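Local coordinates for protein Ent-copalyl diphosphate synthase (Streptomyces platensis, PDB 5BP8) that belongs to the largely helical cyclase enzymes and carries a C-terminal part related to the squalene-hopene cyclases, at residues 37-42 and 82-87; 287-292 and 320-325; 392-397 and 407-412. One frame throughout, in Å; residues are numbered along the deposited sequence.

Interaction 1. Residues 37-42 and 82-87; sequences LVSLAP and LLTELA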
ATOM      1  N   LEU A  37       2.093  14.132 -10.646  1.00 15.58           N
ATOM      2  CA  LEU A  37       2.176  14.233 -12.096  1.00 15.68           C
ATOM      3  C   LEU A  37       1.743  15.572 -12.622  1.00 16.48           C
ATOM      4  O   LEU A  37       2.309  16.069 -13.622  1.00 17.39           O
ATOM      5  CB  LEU A  37       1.434  13.079 -12.783  1.00 16.52           C
ATOM      6  CG  LEU A  37       2.024  11.677 -12.564  1.00 17.00           C
ATOM      7  CD1 LEU A  37       1.324  10.671 -13.463  1.00 18.10           C
ATOM      8  CD2 LEU A  37       3.521  11.652 -12.789  1.00 18.55           C
ATOM      9  N   VAL A  38       0.716  16.164 -11.999  1.00 16.25           N
ATOM     10  CA  VAL A  38       0.298  17.520 -12.340  1.00 16.90           C
ATOM     11  C   VAL A  38       1.463  18.480 -12.145  1.00 17.31           C
ATOM     12  O   VAL A  38       1.723  19.371 -12.985  1.00 17.94           O
ATOM     13  CB  VAL A  38      -0.917  17.977 -11.496  1.00 16.36           C
ATOM     14  CG1 VAL A  38      -1.146  19.462 -11.639  1.00 16.80           C
ATOM     15  CG2 VAL A  38      -2.168  17.218 -11.910  1.00 16.78           C
ATOM     16  N   SER A  39       2.170  18.329 -11.037  1.00 16.55           N
ATOM     17  CA  SER A  39       3.266  19.249 -10.731  1.00 17.68           C
ATOM     18  C   SER A  39       4.498  19.012 -11.609  1.00 18.41           C
ATOM     19  O   SER A  39       5.116  19.967 -12.119  1.00 18.41           O
ATOM     20  CB  SER A  39       3.656  19.109  -9.267  1.00 17.68           C
ATOM     21  OG  SER A  39       4.514  20.168  -8.886  1.00 19.59           O
ATOM     22  N   LEU A  40       4.858  17.746 -11.789  1.00 18.74           N
ATOM     23  CA  LEU A  40       6.134  17.378 -12.420  1.00 20.14           C
ATOM     24  C   LEU A  40       6.061  17.035 -13.893  1.00 20.30           C
ATOM     25  O   LEU A  40       7.092  17.111 -14.562  1.00 20.76           O
ATOM     26  CB  LEU A  40       6.759  16.177 -11.700  1.00 20.48           C
ATOM     27  CG  LEU A  40       7.035  16.387 -10.213  1.00 21.65           C
ATOM     28  CD1 LEU A  40       7.508  15.093  -9.575  1.00 23.55           C
ATOM     29  CD2 LEU A  40       8.004  17.531  -9.931  1.00 23.47           C
ATOM     30  N   ALA A  41       4.885  16.647 -14.393  1.00 19.77           N
ATOM     31  CA  ALA A  41       4.754  16.133 -15.755  1.00 20.57           C
ATOM     32  C   ALA A  41       3.539  16.697 -16.500  1.00 19.96           C
ATOM     33  O   ALA A  41       2.663  15.962 -16.916  1.00 19.59           O
ATOM     34  CB  ALA A  41       4.749  14.606 -15.743  1.00 20.38           C
ATOM     35  N   PRO A  42       3.473  18.027 -16.640  1.00 20.79           N
ATOM     36  CA  PRO A  42       2.343  18.644 -17.338  1.00 21.80           C
ATOM     37  C   PRO A  42       2.324  18.269 -18.833  1.00 21.98           C
ATOM     38  O   PRO A  42       1.282  18.395 -19.469  1.00 23.21           O
ATOM     39  CB  PRO A  42       2.585  20.150 -17.139  1.00 22.73           C
ATOM     40  CG  PRO A  42       4.056  20.260 -16.920  1.00 23.04           C
ATOM     41  CD  PRO A  42       4.457  19.020 -16.204  1.00 21.84           C
ATOM     42  N   LEU A  82      -1.320  22.363  -7.308  1.00 17.46           N
ATOM     43  CA  LEU A  82      -2.184  23.464  -7.734  1.00 19.08           C
ATOM     44  C   LEU A  82      -1.440  24.786  -7.812  1.00 19.08           C
ATOM     45  O   LEU A  82      -1.637  25.549  -8.778  1.00 19.31           O
ATOM     46  CB  LEU A  82      -3.441  23.587  -6.856  1.00 19.16           C
ATOM     47  CG  LEU A  82      -4.428  22.404  -6.982  1.00 20.95           C
ATOM     48  CD1 LEU A  82      -5.442  22.415  -5.840  1.00 21.01           C
ATOM     49  CD2 LEU A  82      -5.142  22.396  -8.336  1.00 22.01           C
ATOM     50  N   LEU A  83      -0.559  25.056  -6.848  1.00 18.73           N
ATOM     51  CA  LEU A  83       0.247  26.283  -6.896  1.00 20.15           C
ATOM     52  C   LEU A  83       1.166  26.262  -8.127  1.00 21.12           C
ATOM     53  O   LEU A  83       1.307  27.266  -8.848  1.00 21.48           O
ATOM     54  CB  LEU A  83       1.053  26.474  -5.619  1.00 20.68           C
ATOM     55  CG  LEU A  83       0.270  26.868  -4.346  1.00 21.12           C
ATOM     56  CD1 LEU A  83       1.089  26.622  -3.092  1.00 20.73           C
ATOM     57  CD2 LEU A  83      -0.170  28.335  -4.437  1.00 22.56           C
ATOM     58  N   THR A  84       1.804  25.120  -8.367  1.00 20.66           N
ATOM     59  CA  THR A  84       2.652  24.965  -9.538  1.00 21.41           C
ATOM     60  C   THR A  84       1.864  25.185 -10.836  1.00 21.81           C
ATOM     61  O   THR A  84       2.324  25.938 -11.713  1.00 21.18           O
ATOM     62  CB  THR A  84       3.376  23.603  -9.527  1.00 21.65           C
ATOM     63  OG1 THR A  84       4.286  23.587  -8.425  1.00 22.80           O
ATOM     64  CG2 THR A  84       4.135  23.356 -10.819  1.00 22.17           C
ATOM     65  N   GLU A  85       0.689  24.570 -10.957  1.00 21.49           N
ATOM     66  CA  GLU A  85      -0.156  24.748 -12.147  1.00 21.65           C
ATOM     67  C   GLU A  85      -0.585  26.194 -12.352  1.00 23.24           C
ATOM     68  O   GLU A  85      -0.509  26.717 -13.489  1.00 22.50           O
ATOM     69  CB  GLU A  85      -1.389  23.868 -12.075  1.00 22.53           C
ATOM     70  CG  GLU A  85      -2.402  24.024 -13.205  1.00 23.92           C
ATOM     71  CD  GLU A  85      -1.876  23.630 -14.577  1.00 26.31           C
ATOM     72  OE1 GLU A  85      -0.945  22.817 -14.655  1.00 27.07           O
ATOM     73  OE2 GLU A  85      -2.408  24.127 -15.588  1.00 28.61           O
ATOM     74  N   LEU A  86      -1.020  26.842 -11.269  1.00 22.45           N
ATOM     75  CA  LEU A  86      -1.478  28.240 -11.332  1.00 24.08           C
ATOM     76  C   LEU A  86      -0.361  29.181 -11.758  1.00 25.95           C
ATOM     77  O   LEU A  86      -0.622  30.194 -12.415  1.00 26.05           O
ATOM     78  CB  LEU A  86      -2.061  28.669  -9.988  1.00 23.10           C
ATOM     79  CG  LEU A  86      -3.474  28.150  -9.786  1.00 23.83           C
ATOM     80  CD1 LEU A  86      -3.815  28.106  -8.306  1.00 24.25           C
ATOM     81  CD2 LEU A  86      -4.452  29.019 -10.558  1.00 25.07           C
ATOM     82  N   ALA A  87       0.885  28.827 -11.452  1.00 25.45           N
ATOM     83  CA  ALA A  87       2.023  29.658 -11.869  1.00 29.28           C
ATOM     84  C   ALA A  87       2.489  29.438 -13.304  1.00 32.58           C
ATOM     85  O   ALA A  87       3.373  30.159 -13.754  1.00 32.20           O
ATOM     86  CB  ALA A  87       3.201  29.438 -10.940  1.00 28.52           C
TER
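The hydroxyl OG of Ser39, which faces Thr84 across the contact, is held by two charged groups, Glu80 OE1 and Arg198 NH2. Glu80 sits one turn before Thr84: its OE2 holds Thr84 OG1 within helix 72-86, while OE1 crosses to Ser39. Ser39 OG and Thr84 OG1 are themselves 3.5 Å apart. With OG swung opposite its own backbone N (chi1 -168°), Ser39 turns its hydroxyl toward Thr84, whose CB and CG2 are both 3.7 Å from Ser39 OG. The small side chains fit the close approach: the CA atoms of Ser39 and Thr84 lie only 5.9 Å apart.

One step along each helix the contact turns apolar, Val38 CG1 resting 4.4 Å from Glu85 CB. Glu85 OE1 is hydrogen-bonded to His47 NE2 and pairs with Arg88 in a salt bridge; Arg88, just past helix 72-86, returns to the carbonyls of Val38 and Ser39 at the end of helix 31-40. Small residues at the point of closest approach, with charged side chains bonded round them, are consistent with close packing of helices 31-40 and 72-86 in a largely helical fold like the alpha-barrels of this cyclase family.

Interaction 2. Residues 287-292 and 320-325; sequences SLEAGL and HGRTHR
The carboxylate of Glu289 is shared between an arginine and a histidine of the 320-325 loop, one for each oxygen. The shorter hydrogen bond runs from His324 NE2 to Glu289 OE2, at 2.6 Å. OE2 lies close to the imidazole plane, at the ring's edge, and the histidine reaches that oxygen on its anti side, a little out of the carboxylate plane. Ring and carboxylate stand nearly perpendicular, 84° apart, so the pair meets edge-on and does not stack. The other bond is also a salt bridge: Arg322 NH1 donates to Glu289 OE1 over 3.0 Å, coming from well above the carboxylate plane (59° out of it), while OE1 is tilted somewhat from the guanidinium plane. Both bonds are distinctly bent at the hydrogen. Arg322 NH1 has a second acid in Asp286, one helical turn before Glu289, so this guanidinium bridges two carboxylates on the same helix.

These bonds fasten the loop that follows helix 307-319 to the last turns of helix 282-291. The two helices already pack as neighbours, Leu288 against Val313 and Leu317, an arrangement at the protein surface consistent with the helical hairpins from which alpha-barrel cyclases are built.

Van der Waals contacts surround these bonds. The extended aliphatic part of Arg322 crosses Glu289 at about a right angle, its CD 3.3 Å from Glu289 OE2. Glu289 CG also approaches the histidine, 3.5 Å from His324 NE2. Leu292, the first residue to leave the helix, sends CG opposite its backbone N (chi1 -172°), which places CD2 over one face of the imidazole, an aliphatic contact 4.5 Å from His324 CG.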
ATOM      1  N   SER A 287       5.551 -17.103 -12.970  1.00 26.09           N
ATOM      2  CA  SER A 287       5.930 -15.686 -12.698  1.00 26.08           C
ATOM      3  C   SER A 287       6.623 -15.588 -11.350  1.00 24.63           C
ATOM      4  O   SER A 287       7.691 -15.008 -11.225  1.00 25.50           O
ATOM      5  CB  SER A 287       4.684 -14.783 -12.684  1.00 25.91           C
ATOM      6  OG  SER A 287       4.973 -13.486 -12.181  1.00 23.90           O
ATOM      7  N   LEU A 288       6.009 -16.169 -10.333  1.00 25.23           N
ATOM      8  CA  LEU A 288       6.582 -16.108  -8.995  1.00 24.69           C
ATOM      9  C   LEU A 288       7.920 -16.827  -8.905  1.00 26.72           C
ATOM     10  O   LEU A 288       8.863 -16.295  -8.338  1.00 25.23           O
ATOM     11  CB  LEU A 288       5.614 -16.670  -7.967  1.00 24.44           C
ATOM     12  CG  LEU A 288       4.352 -15.843  -7.689  1.00 24.05           C
ATOM     13  CD1 LEU A 288       3.606 -16.496  -6.545  1.00 24.91           C
ATOM     14  CD2 LEU A 288       4.681 -14.386  -7.350  1.00 23.94           C
ATOM     15  N   GLU A 289       8.022 -18.035  -9.463  1.00 27.17           N
ATOM     16  CA  GLU A 289       9.317 -18.743  -9.448  1.00 29.76           C
ATOM     17  C   GLU A 289      10.444 -18.012 -10.167  1.00 29.69           C
ATOM     18  O   GLU A 289      11.590 -17.982  -9.689  1.00 31.20           O
ATOM     19  CB  GLU A 289       9.164 -20.155 -10.038  1.00 31.87           C
ATOM     20  CG  GLU A 289       8.798 -21.165  -8.999  1.00 33.40           C
ATOM     21  CD  GLU A 289       8.824 -22.601  -9.516  1.00 34.51           C
ATOM     22  OE1 GLU A 289       8.665 -22.835 -10.744  1.00 32.75           O
ATOM     23  OE2 GLU A 289       8.992 -23.479  -8.660  1.00 35.01           O
ATOM     24  N   ALA A 290      10.133 -17.431 -11.316  1.00 29.08           N
ATOM     25  CA  ALA A 290      11.101 -16.662 -12.067  1.00 30.01           C
ATOM     26  C   ALA A 290      11.556 -15.458 -11.273  1.00 30.42           C
ATOM     27  O   ALA A 290      12.690 -15.054 -11.394  1.00 31.69           O
ATOM     28  CB  ALA A 290      10.522 -16.209 -13.399  1.00 31.23           C
ATOM     29  N   GLY A 291      10.677 -14.874 -10.464  1.00 27.35           N
ATOM     30  CA  GLY A 291      11.042 -13.680  -9.740  1.00 26.49           C
ATOM     31  C   GLY A 291      11.857 -13.959  -8.492  1.00 25.72           C
ATOM     32  O   GLY A 291      12.623 -13.122  -8.052  1.00 26.15           O
ATOM     33  N   LEU A 292      11.659 -15.126  -7.910  1.00 26.33           N
ATOM     34  CA  LEU A 292      12.308 -15.501  -6.669  1.00 28.02           C
ATOM     35  C   LEU A 292      13.799 -15.770  -6.859  1.00 30.14           C
ATOM     36  O   LEU A 292      14.181 -16.470  -7.784  1.00 32.82           O
ATOM     37  CB  LEU A 292      11.598 -16.731  -6.124  1.00 29.20           C
ATOM     38  CG  LEU A 292      11.956 -17.228  -4.738  1.00 30.94           C
ATOM     39  CD1 LEU A 292      11.770 -16.140  -3.680  1.00 31.00           C
ATOM     40  CD2 LEU A 292      11.073 -18.427  -4.465  1.00 31.66           C
ATOM     41  N   HIS A 320       0.840 -24.532  -3.607  1.00 29.30           N
ATOM     42  CA  HIS A 320       0.360 -24.933  -4.916  1.00 30.98           C
ATOM     43  C   HIS A 320       1.339 -25.861  -5.637  1.00 31.20           C
ATOM     44  O   HIS A 320       1.412 -25.870  -6.855  1.00 32.16           O
ATOM     45  CB  HIS A 320       0.017 -23.695  -5.735  1.00 29.40           C
ATOM     46  CG  HIS A 320      -1.126 -22.929  -5.157  1.00 29.07           C
ATOM     47  ND1 HIS A 320      -0.956 -21.941  -4.216  1.00 27.82           N
ATOM     48  CD2 HIS A 320      -2.457 -23.042  -5.345  1.00 29.36           C
ATOM     49  CE1 HIS A 320      -2.131 -21.469  -3.860  1.00 28.19           C
ATOM     50  NE2 HIS A 320      -3.059 -22.123  -4.526  1.00 29.45           N
ATOM     51  N   GLY A 321       2.091 -26.625  -4.855  1.00 33.33           N
ATOM     52  CA  GLY A 321       2.890 -27.732  -5.376  1.00 36.10           C
ATOM     53  C   GLY A 321       4.310 -27.406  -5.788  1.00 37.12           C
ATOM     54  O   GLY A 321       4.965 -28.242  -6.417  1.00 36.26           O
ATOM     55  N   ARG A 322       4.799 -26.205  -5.458  1.00 34.69           N
ATOM     56  CA  ARG A 322       6.157 -25.799  -5.826  1.00 32.89           C
ATOM     57  C   ARG A 322       6.913 -25.369  -4.592  1.00 34.50           C
ATOM     58  O   ARG A 322       6.986 -24.172  -4.260  1.00 33.86           O
ATOM     59  CB  ARG A 322       6.147 -24.706  -6.886  1.00 33.31           C
ATOM     60  CG  ARG A 322       5.432 -25.135  -8.152  1.00 32.73           C
ATOM     61  CD  ARG A 322       5.859 -24.360  -9.366  1.00 33.46           C
ATOM     62  NE  ARG A 322       4.921 -24.605 -10.456  1.00 33.80           N
ATOM     63  CZ  ARG A 322       4.947 -23.985 -11.632  1.00 34.28           C
ATOM     64  NH1 ARG A 322       5.887 -23.100 -11.935  1.00 34.02           N
ATOM     65  NH2 ARG A 322       4.020 -24.263 -12.524  1.00 36.60           N
ATOM     66  N   THR A 323       7.457 -26.358  -3.886  1.00 33.14           N
ATOM     67  CA  THR A 323       8.115 -26.129  -2.616  1.00 33.94           C
ATOM     68  C   THR A 323       9.580 -25.756  -2.789  1.00 35.02           C
ATOM     69  O   THR A 323      10.344 -26.477  -3.431  1.00 36.00           O
ATOM     70  CB  THR A 323       7.997 -27.362  -1.708  1.00 35.51           C
ATOM     71  OG1 THR A 323       6.617 -27.631  -1.468  1.00 40.01           O
ATOM     72  CG2 THR A 323       8.672 -27.126  -0.378  1.00 35.57           C
ATOM     73  N   HIS A 324       9.971 -24.621  -2.225  1.00 32.72           N
ATOM     74  CA  HIS A 324      11.355 -24.173  -2.254  1.00 33.45           C
ATOM     75  C   HIS A 324      11.783 -23.961  -0.831  1.00 33.50           C
ATOM     76  O   HIS A 324      11.031 -23.363  -0.050  1.00 32.31           O
ATOM     77  CB  HIS A 324      11.496 -22.834  -2.992  1.00 35.64           C
ATOM     78  CG  HIS A 324      11.120 -22.904  -4.431  1.00 37.73           C
ATOM     79  ND1 HIS A 324      12.048 -23.029  -5.437  1.00 43.76           N
ATOM     80  CD2 HIS A 324       9.911 -22.915  -5.030  1.00 39.81           C
ATOM     81  CE1 HIS A 324      11.427 -23.087  -6.601  1.00 42.39           C
ATOM     82  NE2 HIS A 324      10.129 -23.017  -6.379  1.00 41.31           N
ATOM     83  N   ARG A 325      12.996 -24.397  -0.494  1.00 31.91           N
ATOM     84  CA  ARG A 325      13.544 -24.101   0.825  1.00 33.30           C
ATOM     85  C   ARG A 325      13.528 -22.596   1.054  1.00 32.08           C
ATOM     86  O   ARG A 325      14.013 -21.841   0.191  1.00 30.47           O
ATOM     87  CB  ARG A 325      14.972 -24.596   0.961  1.00 35.49           C
ATOM     88  CG  ARG A 325      15.066 -25.896   1.703  1.00 37.38           C
ATOM     89  CD  ARG A 325      16.511 -26.298   1.845  1.00 38.46           C
ATOM     90  NE  ARG A 325      16.616 -27.522   2.621  1.00 41.87           N
ATOM     91  CZ  ARG A 325      17.743 -28.212   2.774  1.00 41.48           C
ATOM     92  NH1 ARG A 325      18.872 -27.783   2.224  1.00 39.77           N
ATOM     93  NH2 ARG A 325      17.727 -29.321   3.506  1.00 42.77           N
TER

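Interaction 3. Residues 392-397 and 407-412; sequences GSWMDK and ACCALA. With SO4 (sulfate ion), chain B.
Trp394 lays one face of its indole against the side chain of Cys409, which bears down on the fused rings from helix 402-416. The tryptophan ends a Gln-x-x-Asp-Gly-Ser-Trp sequence, Gln388 to Trp394, that fits the QW motif of the squalene-hopene cyclase family; within it Gln388 NE2 binds Gly392 O and the glutamine side chain touches the indole.

The two heavy atoms of the cysteine side chain divide the ring system between them. CB of Cys409 stands over the six-membered ring in a CH-pi contact, 3.6 Å from its centroid and 17° off the normal. The sulfur covers the five-membered ring, with Cys409 SG 3.9 Å from that centroid, also nearly on the normal. The closest pair is Trp394 CD2 and Cys409 CB, at 3.4 Å, directly at the ring fusion. SG takes the position opposite its own carbonyl carbon (chi1 -67°), which lines the CB-SG bond up along the indole. At the far end of the ring, Ala410 CB adds a lighter touch, 4.1 Å from Trp394 CZ3.

A hydrogen bond from NE1 to the carbonyl of Leu384 fixes the indole edge, while the backbone N, bonded to Thr406 OG1, fixes the loop. Trp394 thus links helices 370-386 and 402-416. Farther along, Lys397 bends at chi3 (-70°); its NZ bonds Thr346 O and a sulfate ion, probably from the crystallisation liquor, that the backbone N atoms of Arg345 and Thr346 also hold, with NZ of Lys397 2.9 Å from sulfate O1 and 3.1 Å from O3.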
ATOM      1  N   GLY A 392      -6.411  -7.562  22.480  1.00 26.04           N
ATOM      2  CA  GLY A 392      -6.474  -8.742  21.634  1.00 26.45           C
ATOM      3  C   GLY A 392      -6.101  -8.495  20.190  1.00 25.47           C
ATOM      4  O   GLY A 392      -5.942  -9.430  19.395  1.00 24.71           O
ATOM      5  N   SER A 393      -5.933  -7.231  19.839  1.00 24.79           N
ATOM      6  CA  SER A 393      -5.600  -6.875  18.468  1.00 23.71           C
ATOM      7  C   SER A 393      -4.098  -6.820  18.256  1.00 23.81           C
ATOM      8  O   SER A 393      -3.319  -6.894  19.212  1.00 23.09           O
ATOM      9  CB  SER A 393      -6.234  -5.515  18.135  1.00 22.78           C
ATOM     10  OG  SER A 393      -5.562  -4.464  18.796  1.00 22.29           O
ATOM     11  N   TRP A 394      -3.694  -6.670  16.986  1.00 22.31           N
ATOM     12  CA  TRP A 394      -2.340  -6.261  16.657  1.00 22.43           C
ATOM     13  C   TRP A 394      -2.451  -5.024  15.747  1.00 21.97           C
ATOM     14  O   TRP A 394      -3.514  -4.755  15.225  1.00 22.68           O
ATOM     15  CB  TRP A 394      -1.570  -7.339  15.871  1.00 22.99           C
ATOM     16  CG  TRP A 394      -1.014  -8.503  16.680  1.00 23.89           C
ATOM     17  CD1 TRP A 394       0.264  -8.650  17.139  1.00 24.29           C
ATOM     18  CD2 TRP A 394      -1.706  -9.697  17.030  1.00 24.78           C
ATOM     19  NE1 TRP A 394       0.398  -9.860  17.795  1.00 25.26           N
ATOM     20  CE2 TRP A 394      -0.790 -10.531  17.711  1.00 25.30           C
ATOM     21  CE3 TRP A 394      -3.018 -10.144  16.846  1.00 25.08           C
ATOM     22  CZ2 TRP A 394      -1.160 -11.794  18.231  1.00 27.33           C
ATOM     23  CZ3 TRP A 394      -3.378 -11.397  17.327  1.00 26.88           C
ATOM     24  CH2 TRP A 394      -2.451 -12.207  18.027  1.00 26.77           C
HETATM   25  N   MSE A 395      -1.348  -4.310  15.588  1.00 21.78           N
HETATM   26  CA  MSE A 395      -1.221  -3.257  14.569  1.00 23.04           C
HETATM   27  C   MSE A 395       0.022  -3.582  13.784  1.00 22.74           C
HETATM   28  O   MSE A 395       0.955  -4.204  14.307  1.00 22.04           O
HETATM   29  CB  MSE A 395      -1.042  -1.886  15.210  1.00 25.65           C
HETATM   30  CG  MSE A 395      -2.335  -1.125  15.493  1.00 30.78           C
HETATM   31 SE   MSE A 395      -3.436  -0.779  13.887  0.65 31.61          SE
HETATM   32  CE  MSE A 395      -2.595   0.636  12.822  1.00 31.24           C
ATOM     33  N   ASP A 396       0.069  -3.126  12.529  1.00 21.44           N
ATOM     34  CA  ASP A 396       1.197  -3.383  11.649  1.00 21.62           C
ATOM     35  C   ASP A 396       1.586  -2.112  10.922  1.00 22.92           C
ATOM     36  O   ASP A 396       0.731  -1.292  10.591  1.00 21.74           O
ATOM     37  CB  ASP A 396       0.866  -4.442  10.610  1.00 21.72           C
ATOM     38  CG  ASP A 396       2.045  -4.754   9.702  1.00 22.17           C
ATOM     39  OD1 ASP A 396       3.083  -5.186  10.232  1.00 20.88           O
ATOM     40  OD2 ASP A 396       1.932  -4.595   8.455  1.00 22.13           O
ATOM     41  N   LYS A 397       2.876  -1.983  10.660  1.00 23.01           N
ATOM     42  CA  LYS A 397       3.413  -0.808   9.998  1.00 23.92           C
ATOM     43  C   LYS A 397       2.969  -0.617   8.560  1.00 21.61           C
ATOM     44  O   LYS A 397       3.090   0.482   8.049  1.00 22.94           O
ATOM     45  CB  LYS A 397       4.957  -0.816  10.052  1.00 23.66           C
ATOM     46  CG  LYS A 397       5.624  -1.810   9.129  1.00 24.30           C
ATOM     47  CD  LYS A 397       7.133  -1.892   9.383  1.00 24.59           C
ATOM     48  CE  LYS A 397       7.856  -0.630   8.945  1.00 23.78           C
ATOM     49  NZ  LYS A 397       9.333  -0.809   9.015  1.00 23.75           N
ATOM     50  N   ALA A 407      -5.854 -10.073  11.713  1.00 21.28           N
ATOM     51  CA  ALA A 407      -6.093 -11.258  10.913  1.00 22.19           C
ATOM     52  C   ALA A 407      -4.783 -11.952  10.574  1.00 22.93           C
ATOM     53  O   ALA A 407      -4.682 -13.189  10.758  1.00 22.13           O
ATOM     54  CB  ALA A 407      -6.835 -10.942   9.640  1.00 22.13           C
ATOM     55  N   CYS A 408      -3.792 -11.194  10.098  1.00 21.04           N
ATOM     56  CA  CYS A 408      -2.502 -11.801   9.710  1.00 22.36           C
ATOM     57  C   CYS A 408      -1.909 -12.618  10.883  1.00 22.79           C
ATOM     58  O   CYS A 408      -1.535 -13.781  10.712  1.00 23.80           O
ATOM     59  CB  CYS A 408      -1.487 -10.765   9.278  1.00 21.33           C
ATOM     60  SG  CYS A 408      -1.852 -10.045   7.641  1.00 22.69           S
ATOM     61  N   CYS A 409      -1.811 -11.988  12.042  1.00 22.18           N
ATOM     62  CA  CYS A 409      -1.118 -12.562  13.189  1.00 23.94           C
ATOM     63  C   CYS A 409      -1.883 -13.697  13.807  1.00 24.36           C
ATOM     64  O   CYS A 409      -1.291 -14.747  14.108  1.00 24.03           O
ATOM     65  CB  CYS A 409      -0.829 -11.484  14.230  1.00 23.85           C
ATOM     66  SG  CYS A 409       0.352 -10.276  13.628  1.00 25.18           S
ATOM     67  N   ALA A 410      -3.186 -13.522  13.996  1.00 23.83           N
ATOM     68  CA  ALA A 410      -3.999 -14.600  14.607  1.00 25.44           C
ATOM     69  C   ALA A 410      -4.086 -15.823  13.700  1.00 26.34           C
ATOM     70  O   ALA A 410      -4.077 -16.958  14.195  1.00 25.33           O
ATOM     71  CB  ALA A 410      -5.387 -14.115  14.947  1.00 25.83           C
ATOM     72  N   LEU A 411      -4.177 -15.613  12.388  1.00 25.57           N
ATOM     73  CA  LEU A 411      -4.306 -16.742  11.468  1.00 26.13           C
ATOM     74  C   LEU A 411      -3.006 -17.522  11.318  1.00 27.09           C
ATOM     75  O   LEU A 411      -3.041 -18.739  11.151  1.00 27.84           O
ATOM     76  CB  LEU A 411      -4.792 -16.290  10.086  1.00 26.81           C
ATOM     77  CG  LEU A 411      -6.275 -15.864  10.087  1.00 28.37           C
ATOM     78  CD1 LEU A 411      -6.634 -15.160   8.783  1.00 30.14           C
ATOM     79  CD2 LEU A 411      -7.180 -17.056  10.391  1.00 30.97           C
ATOM     80  N   ALA A 412      -1.875 -16.822  11.371  1.00 25.74           N
ATOM     81  CA  ALA A 412      -0.567 -17.460  11.347  1.00 25.21           C
ATOM     82  C   ALA A 412      -0.385 -18.273  12.640  1.00 26.34           C
ATOM     83  O   ALA A 412       0.039 -19.441  12.596  1.00 27.37           O
ATOM     84  CB  ALA A 412       0.522 -16.410  11.224  1.00 24.88           C
TER
HETATM   85  S   SO4 B 701      11.253   2.191   9.094  1.00 28.83           S
HETATM   86  O1  SO4 B 701      10.787   1.390  10.254  1.00 26.61           O
HETATM   87  O2  SO4 B 701      12.717   2.457   9.305  1.00 29.35           O
HETATM   88  O3  SO4 B 701      10.986   1.558   7.831  1.00 30.14           O
HETATM   89  O4  SO4 B 701      10.561   3.490   9.155  1.00 29.82           O

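Overall arrangement
The three contacts follow one another along the chain without overlap, each closing before the next opens. Interaction 1 lies on the far side of the chain's centre from the other two, its centre about 43 Å from that of interaction 2 and about 40 Å from that of interaction 3. Interactions 2 and 3 are closer, with centres about 26 Å apart, and share a neighbour: helix 349-365 is touched by Thr323 and Arg325 of the one and by Cys409 and Ala412 of the other. None touches another. Each joins parts of a largely helical chain locally: helix to helix in interaction 1, loop to helix in the others. The separation is consistent with the two-barrel build of related cyclases.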